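Motility-associated killing factor MakB (Vibrio cholerae serotype O1, PDB 6W1W) probably acts as one component of a tripartite cytotoxin whose structure resembles that of alpha-pore-forming toxins. Local coordinates at residues Q237-L242 with V345-N350; I199-V204 with L212-A217; L5-D10 with Q288-K293; I81-T86 with K112-N117. All coordinates share one frame; numbering follows the deposited sequence.

The four contacts fall into two groups at opposite sides of the chain's centre, with contact centres about 45 to 52 Å apart between the groups. The centres of contacts 1 and 2 are about 11 Å apart, and the two share the mixed sheet, where strands 193-203 and 338-346 are neighbours. The centres of contacts 3 and 4 are about 12 Å apart in the helical bundle, and these two touch where L114 packs on helix 276-302. The segments of contacts 4 and 2 both fall between 5-10 and 288-293 of contact 3, whereas contact 1 begins before 288-293 and closes beyond it. The elongated molecule therefore joins a sheet-bearing end to a helical body, with both ends of the chain taking part in long-range contacts.

Contact 1 of 4, residues Q237-L242 with V345-N350; sequences QDLDKL and VNTLNN
L239 reaches from helix 233-245 into the hairpin end of 345-350, where its branched tip meets V345 and T347. The two approaches differ. Against T347 the leucine comes at about a right angle, its CD2 lying 3.8 Å from T347 CG2. Against V345 the side chains are set more obliquely, and L239 CD2 lies 4.1 Å from V345 CG1; CG1 is the valine branch anti to the backbone N (chi1 -174°), and it is the branch that both leucine methyls meet. T347 turns its two branches to different uses: the methyl faces L239, while OG1 donates to the backbone oxygen of S200. L242, one helical turn further on, adds a looser contact, its CD2 4.4 Å from T347 CB.

On the solvent side of this apolar patch N350 runs past L239 in the opposite direction, bringing OD1 to 3.7 Å from L239 CB. OD1 also lies 3.3 Å from L239 O, an approach of two acceptors and not a bond. The N350 and D240 side chains cross at about a right angle, with the amide and carboxylate planes turned 44° from each other. D240 OD1 comes to 2.8 Å from N350 ND2, but the angle is too poor for a hydrogen bond. The left-handed backbone conformation of N350 (phi 54°) turns the chain into strand 351-354. Within that turn N349 ND2 donates to N346 OD1 (3.2 Å) from above the carbonyl plane, off the lone pairs.

Helix 233-245 packs against the end of the 338-346/351-354 hairpin. I352 also touches L239, strand 193-203 pairs with V345 and T347, and helix 157-176 packs on L242.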
loop_
_atom_site.group_PDB
_atom_site.type_symbol
_atom_site.label_atom_id
_atom_site.label_comp_id
_atom_site.label_asym_id
_atom_site.label_seq_id
_atom_site.Cartn_x
_atom_site.Cartn_y
_atom_site.Cartn_z
ATOM N N GLN A 237 -2.718 23.153 -14.664
ATOM C CA GLN A 237 -2.220 24.397 -14.084
ATOM C C GLN A 237 -0.891 24.196 -13.371
ATOM O O GLN A 237 -0.065 25.118 -13.333
ATOM C CB GLN A 237 -3.249 24.987 -13.116
ATOM C CG GLN A 237 -4.538 25.460 -13.785
ATOM C CD GLN A 237 -5.599 25.879 -12.781
ATOM O OE1 GLN A 237 -5.289 26.232 -11.642
ATOM N NE2 GLN A 237 -6.857 25.834 -13.200
ATOM N N ASP A 238 -0.674 23.009 -12.795
ATOM C CA ASP A 238 0.627 22.673 -12.226
ATOM C C ASP A 238 1.639 22.354 -13.318
ATOM O O ASP A 238 2.812 22.727 -13.207
ATOM C CB ASP A 238 0.494 21.497 -11.258
ATOM C CG ASP A 238 -0.314 21.849 -10.020
ATOM O OD1 ASP A 238 -0.372 23.050 -9.674
ATOM O OD2 ASP A 238 -0.885 20.932 -9.390
ATOM N N LEU A 239 1.200 21.672 -14.380
ATOM C CA LEU A 239 2.086 21.390 -15.505
ATOM C C LEU A 239 2.596 22.671 -16.156
ATOM O O LEU A 239 3.779 22.776 -16.494
ATOM C CB LEU A 239 1.361 20.527 -16.538
ATOM C CG LEU A 239 1.462 19.009 -16.382
ATOM C CD1 LEU A 239 0.318 18.310 -17.111
ATOM C CD2 LEU A 239 2.805 18.521 -16.902
ATOM N N ASP A 240 1.714 23.654 -16.354
ATOM C CA ASP A 240 2.131 24.887 -17.018
ATOM C C ASP A 240 2.990 25.744 -16.101
ATOM O O ASP A 240 3.966 26.354 -16.551
ATOM C CB ASP A 240 0.909 25.672 -17.499
ATOM C CG ASP A 240 0.354 25.152 -18.814
ATOM O OD1 ASP A 240 0.914 24.178 -19.361
ATOM O OD2 ASP A 240 -0.645 25.722 -19.302
ATOM N N LYS A 241 2.644 25.801 -14.813
ATOM C CA LYS A 241 3.438 26.568 -13.858
ATOM C C LYS A 241 4.865 26.036 -13.782
ATOM O O LYS A 241 5.820 26.811 -13.639
ATOM C CB LYS A 241 2.765 26.525 -12.486
ATOM C CG LYS A 241 3.211 27.597 -11.508
ATOM C CD LYS A 241 2.504 27.417 -10.172
ATOM C CE LYS A 241 2.327 28.734 -9.430
ATOM N NZ LYS A 241 1.274 29.606 -10.047
ATOM N N LEU A 242 5.028 24.713 -13.894
ATOM C CA LEU A 242 6.351 24.106 -13.805
ATOM C C LEU A 242 7.224 24.505 -14.989
ATOM O O LEU A 242 8.388 24.881 -14.813
ATOM C CB LEU A 242 6.219 22.586 -13.711
ATOM C CG LEU A 242 7.513 21.798 -13.494
ATOM C CD1 LEU A 242 8.254 22.303 -12.267
ATOM C CD2 LEU A 242 7.234 20.306 -13.369
ATOM N N VAL A 345 2.742 11.193 -18.212
ATOM C CA VAL A 345 2.638 12.639 -18.049
ATOM C C VAL A 345 4.024 13.220 -18.321
ATOM O O VAL A 345 4.870 13.296 -17.428
ATOM C CB VAL A 345 2.128 13.019 -16.655
ATOM C CG1 VAL A 345 1.900 14.516 -16.563
ATOM C CG2 VAL A 345 0.856 12.263 -16.325
ATOM N N ASN A 346 4.253 13.651 -19.559
ATOM C CA ASN A 346 5.550 14.169 -19.992
ATOM C C ASN A 346 5.602 15.675 -19.727
ATOM O O ASN A 346 4.969 16.457 -20.442
ATOM C CB ASN A 346 5.760 13.853 -21.472
ATOM C CG ASN A 346 7.162 14.180 -21.962
ATOM O OD1 ASN A 346 7.835 15.067 -21.437
ATOM N ND2 ASN A 346 7.605 13.462 -22.995
ATOM N N THR A 347 6.380 16.086 -18.721
ATOM C CA THR A 347 6.387 17.485 -18.303
ATOM C C THR A 347 7.322 18.369 -19.121
ATOM O O THR A 347 7.167 19.596 -19.091
ATOM C CB THR A 347 6.762 17.613 -16.821
ATOM O OG1 THR A 347 8.160 17.349 -16.651
ATOM C CG2 THR A 347 5.950 16.643 -15.975
ATOM N N LEU A 348 8.288 17.800 -19.837
ATOM C CA LEU A 348 9.092 18.626 -20.729
ATOM C C LEU A 348 8.403 18.875 -22.066
ATOM O O LEU A 348 8.969 19.566 -22.920
ATOM C CB LEU A 348 10.484 18.005 -20.944
ATOM C CG LEU A 348 10.651 16.592 -21.510
ATOM C CD1 LEU A 348 11.568 16.610 -22.725
ATOM C CD2 LEU A 348 11.192 15.633 -20.454
ATOM N N ASN A 349 7.191 18.343 -22.258
ATOM C CA ASN A 349 6.391 18.603 -23.446
ATOM C C ASN A 349 4.972 19.057 -23.132
ATOM O O ASN A 349 4.226 19.379 -24.064
ATOM C CB ASN A 349 6.323 17.349 -24.336
ATOM C CG ASN A 349 7.651 17.022 -24.988
ATOM O OD1 ASN A 349 7.983 17.553 -26.047
ATOM N ND2 ASN A 349 8.414 16.134 -24.363
ATOM N N ASN A 350 4.579 19.091 -21.857
ATOM C CA ASN A 350 3.199 19.333 -21.425
ATOM C C ASN A 350 2.206 18.370 -22.067
ATOM O O ASN A 350 1.014 18.667 -22.150
ATOM C CB ASN A 350 2.769 20.777 -21.688
ATOM C CG ASN A 350 3.134 21.712 -20.552
ATOM O OD1 ASN A 350 3.473 21.272 -19.450
ATOM N ND2 ASN A 350 3.047 23.012 -20.809
#

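Contact 2 of 4, residues I199-V204 with L212-A217; sequences ISYGVV and LSFAGA. With EDO (1,2-ethanediol), chain C.
I199 and F214 are a hydrogen-bonded pair of the antiparallel beta hairpin 193-203/209-220, probably the counterpart of the membrane-associated beta-tongue of related alpha-pore-forming toxins. The two segments run at 167° to each other. I199 N donates to F214 O over 3.1 Å with an N-H...O angle of 159°, the donor tilted somewhat from the carbonyl plane. The return bond, F214 N to I199 O, is weak at 3.3 Å, and the same oxygen is also met by the CA-H of S213. Further along, Y201 N makes a weak bond to L212 O at 2.8 Å.

S200 and S213 form the next, non-hydrogen-bonded pair, their CB atoms 3.9 Å apart on one face of the sheet. The backbone N and O of S200 point to the other neighbour: S200 N is bonded to V345 O of strand 338-346, and S200 O accepts from T347, just past that strand's end. On the far side of strand 209-220, A215 N donates to S35 OG, A215 O accepts from T32 OG1, and S213 makes a backbone hydrogen bond with F37.

At the end of the segment, a 1,2-ethanediol, probably from the crystallisation liquor, donates a weak hydrogen bond from O1 to A217 O. Y201, L212 and F214 all meet I262 of helix 251-270, and the two rings touch edge against edge, Y201 CE1 lying 3.7 Å from F214 CE1.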
loop_
_atom_site.group_PDB
_atom_site.type_symbol
_atom_site.label_atom_id
_atom_site.label_comp_id
_atom_site.label_asym_id
_atom_site.label_seq_id
_atom_site.Cartn_x
_atom_site.Cartn_y
_atom_site.Cartn_z
ATOM N N ILE A 199 5.308 9.815 -14.640
ATOM C CA ILE A 199 5.610 11.236 -14.787
ATOM C C ILE A 199 7.089 11.351 -15.127
ATOM O O ILE A 199 7.944 10.878 -14.368
ATOM C CB ILE A 199 5.286 12.030 -13.513
ATOM C CG1 ILE A 199 3.884 11.706 -13.007
ATOM C CG2 ILE A 199 5.433 13.522 -13.762
ATOM C CD1 ILE A 199 3.558 12.383 -11.691
ATOM N N SER A 200 7.397 11.987 -16.255
ATOM C CA SER A 200 8.763 12.035 -16.764
ATOM C C SER A 200 9.246 13.478 -16.780
ATOM O O SER A 200 8.793 14.283 -17.600
ATOM C CB SER A 200 8.857 11.411 -18.158
ATOM O OG SER A 200 8.829 12.398 -19.171
ATOM N N TYR A 201 10.172 13.793 -15.886
ATOM C CA TYR A 201 10.745 15.124 -15.786
ATOM C C TYR A 201 11.983 15.217 -16.670
ATOM O O TYR A 201 12.496 14.215 -17.179
ATOM C CB TYR A 201 11.092 15.449 -14.331
ATOM C CG TYR A 201 9.929 15.261 -13.380
ATOM C CD1 TYR A 201 9.647 14.012 -12.827
ATOM C CD2 TYR A 201 9.110 16.323 -13.039
ATOM C CE1 TYR A 201 8.575 13.831 -11.961
ATOM C CE2 TYR A 201 8.039 16.154 -12.180
ATOM C CZ TYR A 201 7.773 14.910 -11.641
ATOM O OH TYR A 201 6.701 14.755 -10.786
ATOM N N GLY A 202 12.459 16.447 -16.847
ATOM C CA GLY A 202 13.624 16.721 -17.669
ATOM C C GLY A 202 14.193 18.081 -17.329
ATOM O O GLY A 202 13.579 18.876 -16.615
ATOM N N VAL A 203 15.388 18.344 -17.851
ATOM C CA VAL A 203 16.104 19.591 -17.606
ATOM C C VAL A 203 16.339 20.273 -18.947
ATOM O O VAL A 203 16.811 19.636 -19.896
ATOM C CB VAL A 203 17.428 19.347 -16.857
ATOM C CG1 VAL A 203 18.140 18.122 -17.420
ATOM C CG2 VAL A 203 18.327 20.577 -16.938
ATOM N N VAL A 204 16.022 21.565 -19.021
ATOM C CA VAL A 204 15.964 22.287 -20.287
ATOM C C VAL A 204 17.076 23.329 -20.355
ATOM O O VAL A 204 17.643 23.745 -19.343
ATOM C CB VAL A 204 14.593 22.964 -20.499
ATOM C CG1 VAL A 204 13.466 21.946 -20.347
ATOM C CG2 VAL A 204 14.405 24.136 -19.530
ATOM N N LEU A 212 14.774 12.387 -15.290
ATOM C CA LEU A 212 14.188 11.515 -14.283
ATOM C C LEU A 212 12.791 11.105 -14.728
ATOM O O LEU A 212 12.111 11.852 -15.438
ATOM C CB LEU A 212 14.116 12.220 -12.924
ATOM C CG LEU A 212 13.814 11.454 -11.633
ATOM C CD1 LEU A 212 14.414 12.211 -10.464
ATOM C CD2 LEU A 212 12.319 11.244 -11.403
ATOM N N SER A 213 12.364 9.917 -14.296
ATOM C CA SER A 213 11.034 9.426 -14.646
ATOM C C SER A 213 10.653 8.328 -13.664
ATOM O O SER A 213 11.178 7.216 -13.753
ATOM C CB SER A 213 11.004 8.908 -16.084
ATOM O OG SER A 213 11.043 7.491 -16.125
ATOM N N PHE A 214 9.745 8.631 -12.740
ATOM C CA PHE A 214 9.232 7.634 -11.812
ATOM C C PHE A 214 7.731 7.473 -12.014
ATOM O O PHE A 214 7.047 8.376 -12.503
ATOM C CB PHE A 214 9.554 7.997 -10.353
ATOM C CG PHE A 214 8.587 8.964 -9.726
ATOM C CD1 PHE A 214 8.464 10.253 -10.206
ATOM C CD2 PHE A 214 7.827 8.591 -8.631
ATOM C CE1 PHE A 214 7.583 11.144 -9.623
ATOM C CE2 PHE A 214 6.946 9.481 -8.042
ATOM C CZ PHE A 214 6.825 10.757 -8.540
ATOM N N ALA A 215 7.224 6.303 -11.631
ATOM C CA ALA A 215 5.857 5.902 -11.921
ATOM C C ALA A 215 5.124 5.538 -10.637
ATOM O O ALA A 215 5.722 5.380 -9.571
ATOM C CB ALA A 215 5.823 4.722 -12.898
ATOM N N GLY A 216 3.810 5.391 -10.759
ATOM C CA GLY A 216 2.974 5.082 -9.615
ATOM C C GLY A 216 1.570 4.747 -10.060
ATOM O O GLY A 216 1.147 5.101 -11.167
ATOM N N ALA A 217 0.850 4.058 -9.178
ATOM C CA ALA A 217 -0.480 3.558 -9.496
ATOM C C ALA A 217 -1.546 4.591 -9.166
ATOM O O ALA A 217 -1.452 5.309 -8.165
ATOM C CB ALA A 217 -0.771 2.264 -8.741
HETATM C C1 EDO C . 0.310 9.300 -8.451
HETATM O O1 EDO C . -0.773 8.511 -7.938
HETATM C C2 EDO C . 0.994 8.551 -9.593
HETATM O O2 EDO C . 2.236 9.183 -9.927
#

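Contact 3 of 4, residues L5-D10 with Q288-K293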
loop_
_atom_site.group_PDB
_atom_site.type_symbol
_atom_site.label_atom_id
_atom_site.label_comp_id
_atom_site.label_asym_id
_atom_site.label_seq_id
_atom_site.Cartn_x
_atom_site.Cartn_y
_atom_site.Cartn_z
ATOM N N LEU A 5 -19.697 -17.168 18.049
ATOM C CA LEU A 5 -18.323 -17.510 17.681
ATOM C C LEU A 5 -17.881 -16.844 16.388
ATOM O O LEU A 5 -17.229 -17.475 15.553
ATOM C CB LEU A 5 -18.185 -19.027 17.581
ATOM C CG LEU A 5 -18.290 -19.794 18.888
ATOM C CD1 LEU A 5 -18.155 -21.281 18.623
ATOM C CD2 LEU A 5 -17.213 -19.310 19.842
ATOM N N SER A 6 -18.228 -15.575 16.207
ATOM C CA SER A 6 -17.851 -14.808 15.029
ATOM C C SER A 6 -17.728 -13.344 15.425
ATOM O O SER A 6 -18.346 -12.905 16.403
ATOM C CB SER A 6 -18.882 -14.975 13.905
ATOM O OG SER A 6 -20.155 -14.477 14.283
ATOM N N PRO A 7 -16.924 -12.568 14.710
ATOM C CA PRO A 7 -16.802 -11.140 15.023
ATOM C C PRO A 7 -17.993 -10.352 14.492
ATOM O O PRO A 7 -18.860 -10.875 13.791
ATOM C CB PRO A 7 -15.515 -10.735 14.306
ATOM C CG PRO A 7 -15.418 -11.680 13.156
ATOM C CD PRO A 7 -16.017 -12.978 13.624
ATOM N N ASN A 8 -18.026 -9.070 14.848
ATOM C CA ASN A 8 -19.006 -8.154 14.272
ATOM C C ASN A 8 -18.671 -7.951 12.799
ATOM O O ASN A 8 -17.647 -7.345 12.468
ATOM C CB ASN A 8 -19.011 -6.826 15.023
ATOM C CG ASN A 8 -20.043 -5.855 14.479
ATOM O OD1 ASN A 8 -19.780 -5.128 13.520
ATOM N ND2 ASN A 8 -21.219 -5.830 15.094
ATOM N N VAL A 9 -19.537 -8.458 11.917
ATOM C CA VAL A 9 -19.213 -8.525 10.493
ATOM C C VAL A 9 -18.915 -7.141 9.939
ATOM O O VAL A 9 -18.049 -6.978 9.070
ATOM C CB VAL A 9 -20.352 -9.208 9.716
ATOM C CG1 VAL A 9 -19.896 -9.546 8.298
ATOM C CG2 VAL A 9 -20.824 -10.454 10.451
ATOM N N ASP A 10 -19.612 -6.120 10.436
ATOM C CA ASP A 10 -19.324 -4.760 10.000
ATOM C C ASP A 10 -17.943 -4.319 10.476
ATOM O O ASP A 10 -17.123 -3.847 9.678
ATOM C CB ASP A 10 -20.412 -3.807 10.497
ATOM C CG ASP A 10 -21.085 -3.055 9.362
ATOM O OD1 ASP A 10 -20.369 -2.547 8.474
ATOM O OD2 ASP A 10 -22.334 -2.984 9.354
ATOM N N GLN A 288 -7.484 -12.903 18.248
ATOM C CA GLN A 288 -7.158 -13.121 19.654
ATOM C C GLN A 288 -8.418 -13.265 20.498
ATOM O O GLN A 288 -8.652 -14.314 21.109
ATOM C CB GLN A 288 -6.267 -11.985 20.171
ATOM C CG GLN A 288 -6.081 -11.949 21.686
ATOM C CD GLN A 288 -5.527 -13.243 22.258
ATOM O OE1 GLN A 288 -4.819 -13.990 21.583
ATOM N NE2 GLN A 288 -5.854 -13.513 23.515
ATOM N N ASP A 289 -9.258 -12.225 20.537
ATOM C CA ASP A 289 -10.494 -12.335 21.303
ATOM C C ASP A 289 -11.492 -13.296 20.663
ATOM O O ASP A 289 -12.525 -13.585 21.276
ATOM C CB ASP A 289 -11.127 -10.953 21.516
ATOM C CG ASP A 289 -11.501 -10.260 20.219
ATOM O OD1 ASP A 289 -11.178 -10.783 19.134
ATOM O OD2 ASP A 289 -12.131 -9.183 20.291
ATOM N N GLU A 290 -11.204 -13.799 19.458
ATOM C CA GLU A 290 -11.950 -14.928 18.911
ATOM C C GLU A 290 -11.466 -16.243 19.512
ATOM O O GLU A 290 -12.262 -17.160 19.744
ATOM C CB GLU A 290 -11.814 -14.961 17.387
ATOM C CG GLU A 290 -12.741 -15.949 16.700
ATOM C CD GLU A 290 -14.201 -15.623 16.931
ATOM O OE1 GLU A 290 -14.550 -14.422 16.939
ATOM O OE2 GLU A 290 -14.996 -16.568 17.118
ATOM N N LEU A 291 -10.159 -16.349 19.760
ATOM C CA LEU A 291 -9.629 -17.498 20.484
ATOM C C LEU A 291 -10.095 -17.498 21.935
ATOM O O LEU A 291 -10.383 -18.558 22.499
ATOM C CB LEU A 291 -8.104 -17.499 20.402
ATOM C CG LEU A 291 -7.332 -18.399 21.367
ATOM C CD1 LEU A 291 -7.439 -19.861 20.956
ATOM C CD2 LEU A 291 -5.885 -17.949 21.438
ATOM N N ASP A 292 -10.176 -16.316 22.555
ATOM C CA ASP A 292 -10.696 -16.231 23.917
ATOM C C ASP A 292 -12.096 -16.818 24.020
ATOM O O ASP A 292 -12.475 -17.335 25.075
ATOM C CB ASP A 292 -10.705 -14.779 24.399
ATOM C CG ASP A 292 -9.330 -14.151 24.390
ATOM O OD1 ASP A 292 -8.348 -14.865 24.091
ATOM O OD2 ASP A 292 -9.230 -12.939 24.679
ATOM N N LYS A 293 -12.880 -16.750 22.941
ATOM C CA LYS A 293 -14.213 -17.340 22.968
ATOM C C LYS A 293 -14.142 -18.861 22.923
ATOM O O LYS A 293 -14.848 -19.541 23.676
ATOM C CB LYS A 293 -15.058 -16.811 21.807
ATOM C CG LYS A 293 -15.270 -15.308 21.800
ATOM C CD LYS A 293 -16.028 -14.886 20.546
ATOM C CE LYS A 293 -15.919 -13.392 20.297
ATOM N NZ LYS A 293 -16.378 -13.032 18.930
#
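L5, K293 and E290 carry this contact between the N-terminal arm and helix 276-302. L5 and K293 slide past each other in opposite directions, and the leucine lays its CD2 3.8 Å from K293 CB, against the root of the lysine chain. Beyond CG the lysine is extended, which carries NZ along the arm to S6, 3.2 Å from S6 O.

E290 is placed by a bend. Its CG stands anti to the backbone N (chi1 -170°), and a turn at chi2 (62°) then brings the carboxylate up against the backbone of residues 5 to 7. E290 OE2 lies 2.9 Å from L5 O, an approach of two acceptors that do not bond. E290 OE1 lies 3.9 Å from P7 CD, the proline ring and the glutamate crossing at about a right angle. OE1 also forms a salt bridge with K293 NZ, 3.0 Å away, and accepts its hydrogen bond on the syn side but 34° out of the carboxylate plane.

W323 of helix 316-333 donates from NE1 to L5 O, and it packs on S6 and P7 as well, so the arm lies between two helices before N8 caps helix 9-35. The salt bridge lies within the helix, and the lysine charge would probably offset that of a carboxylate held close to the backbone oxygen of L5.

Contact 4 of 4, residues I81-T86 with K112-N117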
loop_
_atom_site.group_PDB
_atom_site.type_symbol
_atom_site.label_atom_id
_atom_site.label_comp_id
_atom_site.label_asym_id
_atom_site.label_seq_id
_atom_site.Cartn_x
_atom_site.Cartn_y
_atom_site.Cartn_z
ATOM N N ILE A 81 -10.293 -17.412 4.672
ATOM C CA ILE A 81 -11.025 -18.358 3.838
ATOM C C ILE A 81 -10.946 -19.763 4.423
ATOM O O ILE A 81 -11.966 -20.445 4.577
ATOM C CB ILE A 81 -10.496 -18.317 2.393
ATOM C CG1 ILE A 81 -10.810 -16.963 1.754
ATOM C CG2 ILE A 81 -11.091 -19.450 1.575
ATOM C CD1 ILE A 81 -10.294 -16.829 0.339
ATOM N N ASN A 82 -9.735 -20.213 4.762
ATOM C CA ASN A 82 -9.574 -21.545 5.334
ATOM C C ASN A 82 -10.269 -21.664 6.686
ATOM O O ASN A 82 -10.805 -22.730 7.016
ATOM C CB ASN A 82 -8.086 -21.887 5.463
ATOM C CG ASN A 82 -7.844 -23.215 6.171
ATOM O OD1 ASN A 82 -8.130 -24.284 5.627
ATOM N ND2 ASN A 82 -7.297 -23.152 7.383
ATOM N N TYR A 83 -10.285 -20.587 7.477
ATOM C CA TYR A 83 -10.891 -20.677 8.802
ATOM C C TYR A 83 -12.398 -20.887 8.716
ATOM O O TYR A 83 -12.969 -21.640 9.513
ATOM C CB TYR A 83 -10.578 -19.432 9.629
ATOM C CG TYR A 83 -11.145 -19.510 11.030
ATOM C CD1 TYR A 83 -10.547 -20.303 12.000
ATOM C CD2 TYR A 83 -12.288 -18.808 11.378
ATOM C CE1 TYR A 83 -11.067 -20.388 13.281
ATOM C CE2 TYR A 83 -12.815 -18.886 12.656
ATOM C CZ TYR A 83 -12.202 -19.675 13.604
ATOM O OH TYR A 83 -12.731 -19.748 14.873
ATOM N N GLN A 84 -13.061 -20.227 7.762
ATOM C CA GLN A 84 -14.487 -20.466 7.566
ATOM C C GLN A 84 -14.745 -21.890 7.095
ATOM O O GLN A 84 -15.796 -22.465 7.400
ATOM C CB GLN A 84 -15.057 -19.458 6.569
ATOM C CG GLN A 84 -16.552 -19.600 6.322
ATOM C CD GLN A 84 -16.871 -20.539 5.170
ATOM O OE1 GLN A 84 -16.084 -20.679 4.230
ATOM N NE2 GLN A 84 -18.029 -21.193 5.243
ATOM N N THR A 85 -13.795 -22.477 6.364
ATOM C CA THR A 85 -13.966 -23.843 5.880
ATOM C C THR A 85 -13.998 -24.837 7.037
ATOM O O THR A 85 -14.934 -25.636 7.156
ATOM C CB THR A 85 -12.851 -24.196 4.894
ATOM O OG1 THR A 85 -12.836 -23.239 3.829
ATOM C CG2 THR A 85 -13.068 -25.592 4.314
ATOM N N THR A 86 -12.987 -24.793 7.911
ATOM C CA THR A 86 -12.964 -25.699 9.055
ATOM C C THR A 86 -14.017 -25.338 10.094
ATOM O O THR A 86 -14.348 -26.175 10.940
ATOM C CB THR A 86 -11.576 -25.718 9.708
ATOM O OG1 THR A 86 -11.273 -24.421 10.239
ATOM C CG2 THR A 86 -10.507 -26.113 8.693
ATOM N N LYS A 112 -6.414 -24.703 17.497
ATOM C CA LYS A 112 -5.115 -24.795 16.840
ATOM C C LYS A 112 -5.047 -23.845 15.653
ATOM O O LYS A 112 -4.080 -23.090 15.505
ATOM C CB LYS A 112 -4.839 -26.236 16.401
ATOM C CG LYS A 112 -3.426 -26.464 15.864
ATOM C CD LYS A 112 -3.216 -27.906 15.409
ATOM C CE LYS A 112 -3.910 -28.187 14.081
ATOM N NZ LYS A 112 -3.350 -27.358 12.975
ATOM N N THR A 113 -6.080 -23.854 14.805
ATOM C CA THR A 113 -6.086 -22.981 13.635
ATOM C C THR A 113 -6.104 -21.514 14.046
ATOM O O THR A 113 -5.412 -20.687 13.442
ATOM C CB THR A 113 -7.279 -23.308 12.738
ATOM O OG1 THR A 113 -7.333 -24.722 12.520
ATOM C CG2 THR A 113 -7.147 -22.606 11.392
ATOM N N LEU A 114 -6.885 -21.176 15.076
ATOM C CA LEU A 114 -6.878 -19.811 15.593
ATOM C C LEU A 114 -5.481 -19.406 16.045
ATOM O O LEU A 114 -4.980 -18.342 15.664
ATOM C CB LEU A 114 -7.874 -19.677 16.745
ATOM C CG LEU A 114 -9.311 -19.338 16.353
ATOM C CD1 LEU A 114 -10.239 -19.538 17.531
ATOM C CD2 LEU A 114 -9.394 -17.909 15.860
ATOM N N LYS A 115 -4.836 -20.256 16.853
ATOM C CA LYS A 115 -3.484 -19.968 17.327
ATOM C C LYS A 115 -2.522 -19.742 16.166
ATOM O O LYS A 115 -1.678 -18.839 16.216
ATOM C CB LYS A 115 -2.983 -21.106 18.221
ATOM C CG LYS A 115 -3.309 -20.962 19.708
ATOM C CD LYS A 115 -2.859 -22.205 20.489
ATOM C CE LYS A 115 -2.821 -21.980 22.004
ATOM N NZ LYS A 115 -4.165 -21.812 22.631
ATOM N N GLN A 116 -2.632 -20.554 15.110
ATOM C CA GLN A 116 -1.759 -20.374 13.953
ATOM C C GLN A 116 -1.995 -19.026 13.291
ATOM O O GLN A 116 -1.041 -18.341 12.904
ATOM C CB GLN A 116 -1.975 -21.494 12.934
ATOM C CG GLN A 116 -1.648 -22.888 13.423
ATOM C CD GLN A 116 -1.897 -23.940 12.360
ATOM O OE1 GLN A 116 -2.366 -25.041 12.655
ATOM N NE2 GLN A 116 -1.585 -23.605 11.112
ATOM N N ASN A 117 -3.262 -18.629 13.147
ATOM C CA ASN A 117 -3.582 -17.403 12.425
ATOM C C ASN A 117 -3.052 -16.177 13.157
ATOM O O ASN A 117 -2.479 -15.276 12.538
ATOM C CB ASN A 117 -5.092 -17.292 12.210
ATOM C CG ASN A 117 -5.602 -18.239 11.135
ATOM O OD1 ASN A 117 -4.824 -18.763 10.334
ATOM N ND2 ASN A 117 -6.914 -18.460 11.110
#
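This is an antiparallel helix-helix contact in the bundle, made where helix 69-90 runs alongside helix 100-151. The axes of the two short segments come to 10.9 Å at an angle of 171°, and Y83 provides the largest part of the contact on its own helix. With CG anti to the backbone N (chi1 -178°), its ring leans over to the second helix. L114 meets the far end of the ring obliquely, its CG 3.7 Å from Y83 CE1 and its CD1 3.6 Å from Y83 OH. The methyl of T113 comes instead to the ring edge, near its plane, with CG2 4.2 Å from Y83 CD1.

Long helices packed lengthwise recall alpha-pore-forming toxins such as ClyA, a class to which MakB is structurally similar. Here the same two helices are also joined by the disulfide C90-C106. The ring of Y83 makes edge-to-face contacts with W287 of helix 276-302 and W323 of helix 316-333, so four helices converge on it.

T113 turns its methyl across, while OG1 is hydrogen-bonded to L109 O in its own helix. That methyl also touches N82, whose ND2 is 4.0 Å from T113 CG2. N117 sets its amide plane 69° from the ring, with ND2 4.1 Å from Y83 CB.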